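Local coordinates for ParB domain protein nuclease (Sulfolobus solfataricus, PDB 5K5D) that probably acts in archaeal DNA segregation as a ParB-type partition protein with a ParB-like N-terminal domain, and may also have nuclease activity, at residues 115-118 with 119-123; 95-98 with 99-103. The protein carries 4 engineered substitutions. One frame throughout, in Å; residues are numbered along the deposited sequence.

Contact 1: residues 115-118 with 119-123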
# COMPACT_ATOMS: atom_id res chain seq x y z
N LEU B 115 -0.45 -1.72 0.72
CA LEU B 115 -0.34 -1.77 -0.73
C LEU B 115 -0.57 -0.37 -1.31
O LEU B 115 0.15 0.07 -2.20
CB LEU B 115 -1.36 -2.75 -1.32
CG LEU B 115 -1.52 -2.77 -2.85
CD1 LEU B 115 -0.21 -3.09 -3.55
CD2 LEU B 115 -2.60 -3.76 -3.25
N PHE B 116 -1.58 0.31 -0.77
CA PHE B 116 -1.93 1.64 -1.24
C PHE B 116 -0.74 2.58 -1.15
O PHE B 116 -0.41 3.28 -2.11
CB PHE B 116 -3.09 2.20 -0.41
CG PHE B 116 -3.92 3.20 -1.14
CD1 PHE B 116 -3.73 3.42 -2.50
CD2 PHE B 116 -4.90 3.93 -0.48
CE1 PHE B 116 -4.49 4.35 -3.18
CE2 PHE B 116 -5.67 4.86 -1.16
CZ PHE B 116 -5.47 5.07 -2.51
N GLN B 117 -0.08 2.59 0.00
CA GLN B 117 1.12 3.40 0.18
C GLN B 117 2.23 2.99 -0.78
O GLN B 117 2.88 3.85 -1.39
CB GLN B 117 1.63 3.34 1.62
CG GLN B 117 2.94 4.07 1.82
CD GLN B 117 3.47 3.96 3.24
OE1 GLN B 117 2.71 3.76 4.18
NE2 GLN B 117 4.78 4.10 3.39
N LYS B 118 2.46 1.69 -0.92
CA LYS B 118 3.51 1.19 -1.81
C LYS B 118 3.27 1.70 -3.21
O LYS B 118 4.20 2.09 -3.92
CB LYS B 118 3.55 -0.33 -1.82
CG LYS B 118 4.25 -0.96 -0.64
CD LYS B 118 4.29 -2.46 -0.79
CE LYS B 118 4.71 -3.14 0.50
NZ LYS B 118 4.68 -4.62 0.38
N ILE B 119 2.00 1.71 -3.61
CA ILE B 119 1.61 2.20 -4.92
C ILE B 119 1.81 3.72 -5.02
O ILE B 119 2.51 4.20 -5.90
CB ILE B 119 0.16 1.82 -5.26
CG1 ILE B 119 0.02 0.30 -5.35
CG2 ILE B 119 -0.27 2.46 -6.57
CD1 ILE B 119 0.85 -0.35 -6.46
N ALA B 120 1.20 4.46 -4.10
CA ALA B 120 1.24 5.93 -4.16
C ALA B 120 2.67 6.48 -4.14
O ALA B 120 2.97 7.46 -4.83
CB ALA B 120 0.41 6.54 -3.04
N ASP B 121 3.53 5.84 -3.36
CA ASP B 121 4.95 6.17 -3.31
C ASP B 121 5.63 5.98 -4.66
O ASP B 121 6.49 6.78 -5.05
CB ASP B 121 5.67 5.30 -2.27
CG ASP B 121 5.44 5.78 -0.84
OD1 ASP B 121 4.50 6.58 -0.61
OD2 ASP B 121 6.19 5.35 0.05
N ARG B 122 5.25 4.92 -5.38
CA ARG B 122 5.82 4.65 -6.70
C ARG B 122 5.38 5.73 -7.68
O ARG B 122 6.20 6.29 -8.42
CB ARG B 122 5.39 3.29 -7.24
CG ARG B 122 5.69 2.10 -6.34
CD ARG B 122 7.15 2.01 -5.96
NE ARG B 122 7.55 0.64 -5.67
CZ ARG B 122 7.33 0.02 -4.51
NH1 ARG B 122 6.72 0.64 -3.52
NH2 ARG B 122 7.74 -1.24 -4.35
N ILE B 123 4.08 6.00 -7.68
CA ILE B 123 3.51 6.99 -8.59
C ILE B 123 4.11 8.37 -8.34
O ILE B 123 4.26 9.17 -9.27
CB ILE B 123 1.98 7.06 -8.44
CG1 ILE B 123 1.33 5.75 -8.89
CG2 ILE B 123 1.42 8.23 -9.24
CD1 ILE B 123 1.54 5.43 -10.34

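Contact 2: residues 95-98 with 99-103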
# COMPACT_ATOMS: atom_id res chain seq x y z
N GLU B 95 -0.70 0.81 -11.59
CA GLU B 95 -2.13 1.10 -11.55
C GLU B 95 -2.95 -0.18 -11.64
O GLU B 95 -3.94 -0.34 -10.93
CB GLU B 95 -2.51 2.10 -12.64
CG GLU B 95 -2.04 3.51 -12.33
CD GLU B 95 -1.78 4.34 -13.56
OE1 GLU B 95 -2.41 4.08 -14.61
OE2 GLU B 95 -0.95 5.27 -13.48
N LEU B 96 -2.52 -1.09 -12.51
CA LEU B 96 -3.18 -2.38 -12.65
C LEU B 96 -3.14 -3.17 -11.35
O LEU B 96 -4.16 -3.71 -10.93
CB LEU B 96 -2.54 -3.18 -13.79
CG LEU B 96 -2.84 -2.61 -15.17
CD1 LEU B 96 -2.13 -3.40 -16.26
CD2 LEU B 96 -4.35 -2.60 -15.40
N ILE B 97 -1.98 -3.23 -10.71
CA ILE B 97 -1.84 -3.97 -9.47
C ILE B 97 -2.78 -3.43 -8.40
O ILE B 97 -3.31 -4.18 -7.58
CB ILE B 97 -0.40 -3.95 -8.94
CG1 ILE B 97 0.53 -4.76 -9.85
CG2 ILE B 97 -0.34 -4.50 -7.52
CD1 ILE B 97 2.01 -4.57 -9.55
N TRP B 98 -2.98 -2.11 -8.39
CA TRP B 98 -3.87 -1.50 -7.42
C TRP B 98 -5.32 -1.76 -7.78
O TRP B 98 -6.15 -2.03 -6.91
CB TRP B 98 -3.64 0.00 -7.32
CG TRP B 98 -4.63 0.69 -6.43
CD1 TRP B 98 -5.57 1.60 -6.80
CD2 TRP B 98 -4.79 0.49 -5.02
NE1 TRP B 98 -6.30 2.00 -5.70
CE2 TRP B 98 -5.84 1.33 -4.60
CE3 TRP B 98 -4.13 -0.30 -4.08
CZ2 TRP B 98 -6.25 1.40 -3.27
CZ3 TRP B 98 -4.55 -0.24 -2.76
CH2 TRP B 98 -5.60 0.61 -2.37
N THR B 99 -5.63 -1.68 -9.06
CA THR B 99 -6.98 -1.91 -9.53
C THR B 99 -7.45 -3.30 -9.18
O THR B 99 -8.59 -3.49 -8.76
CB THR B 99 -7.11 -1.70 -11.05
OG1 THR B 99 -7.03 -0.30 -11.35
CG2 THR B 99 -8.44 -2.24 -11.54
N PHE B 100 -6.57 -4.29 -9.34
CA PHE B 100 -6.95 -5.67 -9.13
C PHE B 100 -6.71 -6.18 -7.71
O PHE B 100 -6.89 -7.37 -7.44
CB PHE B 100 -6.27 -6.59 -10.15
CG PHE B 100 -6.79 -6.41 -11.54
CD1 PHE B 100 -6.00 -5.82 -12.52
CD2 PHE B 100 -8.08 -6.80 -11.86
CE1 PHE B 100 -6.50 -5.64 -13.81
CE2 PHE B 100 -8.58 -6.62 -13.15
CZ PHE B 100 -7.79 -6.05 -14.12
N ASN B 101 -6.30 -5.30 -6.81
CA ASN B 101 -6.02 -5.72 -5.44
C ASN B 101 -6.61 -4.84 -4.34
O ASN B 101 -6.99 -5.34 -3.28
CB ASN B 101 -4.52 -5.91 -5.24
CG ASN B 101 -3.97 -7.09 -6.01
OD1 ASN B 101 -4.04 -8.23 -5.55
ND2 ASN B 101 -3.44 -6.82 -7.20
N GLY B 102 -6.69 -3.54 -4.58
CA GLY B 102 -7.20 -2.60 -3.59
C GLY B 102 -8.61 -2.89 -3.09
O GLY B 102 -8.92 -2.65 -1.93
N VAL B 103 -9.47 -3.39 -3.98
CA VAL B 103 -10.85 -3.70 -3.63
C VAL B 103 -11.00 -5.12 -3.08
O VAL B 103 -12.02 -5.47 -2.49
CB VAL B 103 -11.79 -3.52 -4.85
CG1 VAL B 103 -13.20 -4.00 -4.52
CG2 VAL B 103 -11.82 -2.07 -5.28

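Contact 1: residues 115-118 with 119-123
Leu115 and Ile119 offer a worked case of i to i+4 contacts along a helix. Among the backbone bonds, Ile119 N gives to Leu115 O, Ala120 N to Phe116 O at 2.8 Å and Asp121 N to Gln117 O at 2.9 Å. The apolar contact runs alongside: Leu115 and Ile119 point the same way, and Leu115 CD1 lies 3.8 Å from Ile119 CG1. With Ile119 CG1 beside its own backbone N (chi1 -63°), that branch turns back toward the preceding turn and comes within 3.2 Å of Leu115 O. Both are buried in helix 109-128, the long helix that follows helix 90-99 in the chain; helix 170-180 meets it through Phe116, Ile119 and Ala120. Polar side chains occupy the more open side. Gln117 lays its extended chain across Asp121, CG 3.8 Å from Asp121 OD1, the amide and carboxylate planes 48° apart. The carboxylate finds its bonds beyond this turn, with OD2 in a salt bridge to Arg199 and OD1 bonded to Tyr173, which together would hold its rotation. Lys118 and Arg122 run side by side, Lys118 CB 3.7 Å from Arg122 NH1, while Arg122 NE forms a salt bridge with Glu24.

Contact 2: residues 95-98 with 99-103
Trp98 O is gripped by two backbone donors, Gly102 N at 2.8 Å and Asn101 N at 3.3 Å, both arriving from the same face of the carbonyl plane. The first is only tilted from that plane, whereas Asn101 N stands well above it. This is how the C-terminal end of helix 90-99 is finished: Phe100 leaves helical geometry, yet its N still bonds to Leu96 O, and the amide of Asn101 takes over at the next carbonyl. Asn101 ND2 meets Ile97 O at 2.7 Å, in the carbonyl plane and on a lone pair; with Asn101 CG beside its own backbone N (chi1 -68°), the amide folds back over the last turn. Gly102 CA lies over one face of Trp98, 3.7 Å from the centroid of the six-membered ring, a CH-pi contact. Replacing Trp98 with an alanine would probably leave Gly102 CA without its aromatic cover and deprive Leu180 O of the indole N-H. Separately, Leu96 CD2 rests 4.0 Å from Phe100 CE1, the two side chains running alongside. Since Asn101 ND2 also bonds to Asp61, the side-chain amide satisfies a helix-end carbonyl while tying this turn to strand 59-61.

Followed from the N terminus, the chain reaches contact 2 first, where helix 90-99 ends and the loop begins, and then contact 1, midway along helix 109-128. Each closes a single local turn; they stand in series, neither nesting nor crossing, their centres about 11 Å apart. The two nevertheless touch, because the chain turns back between the helices: the rings of Phe116 and Trp98 stack, and Leu115 packs on both Trp98 and Asn101. Contact 2 faces strands 51-53 and 59-61 of the four-stranded mixed sheet, whereas contact 1 faces helix 170-180. Together they tie the mixed sheet, through helix 90-99, to helix 109-128 and on to helix 170-180.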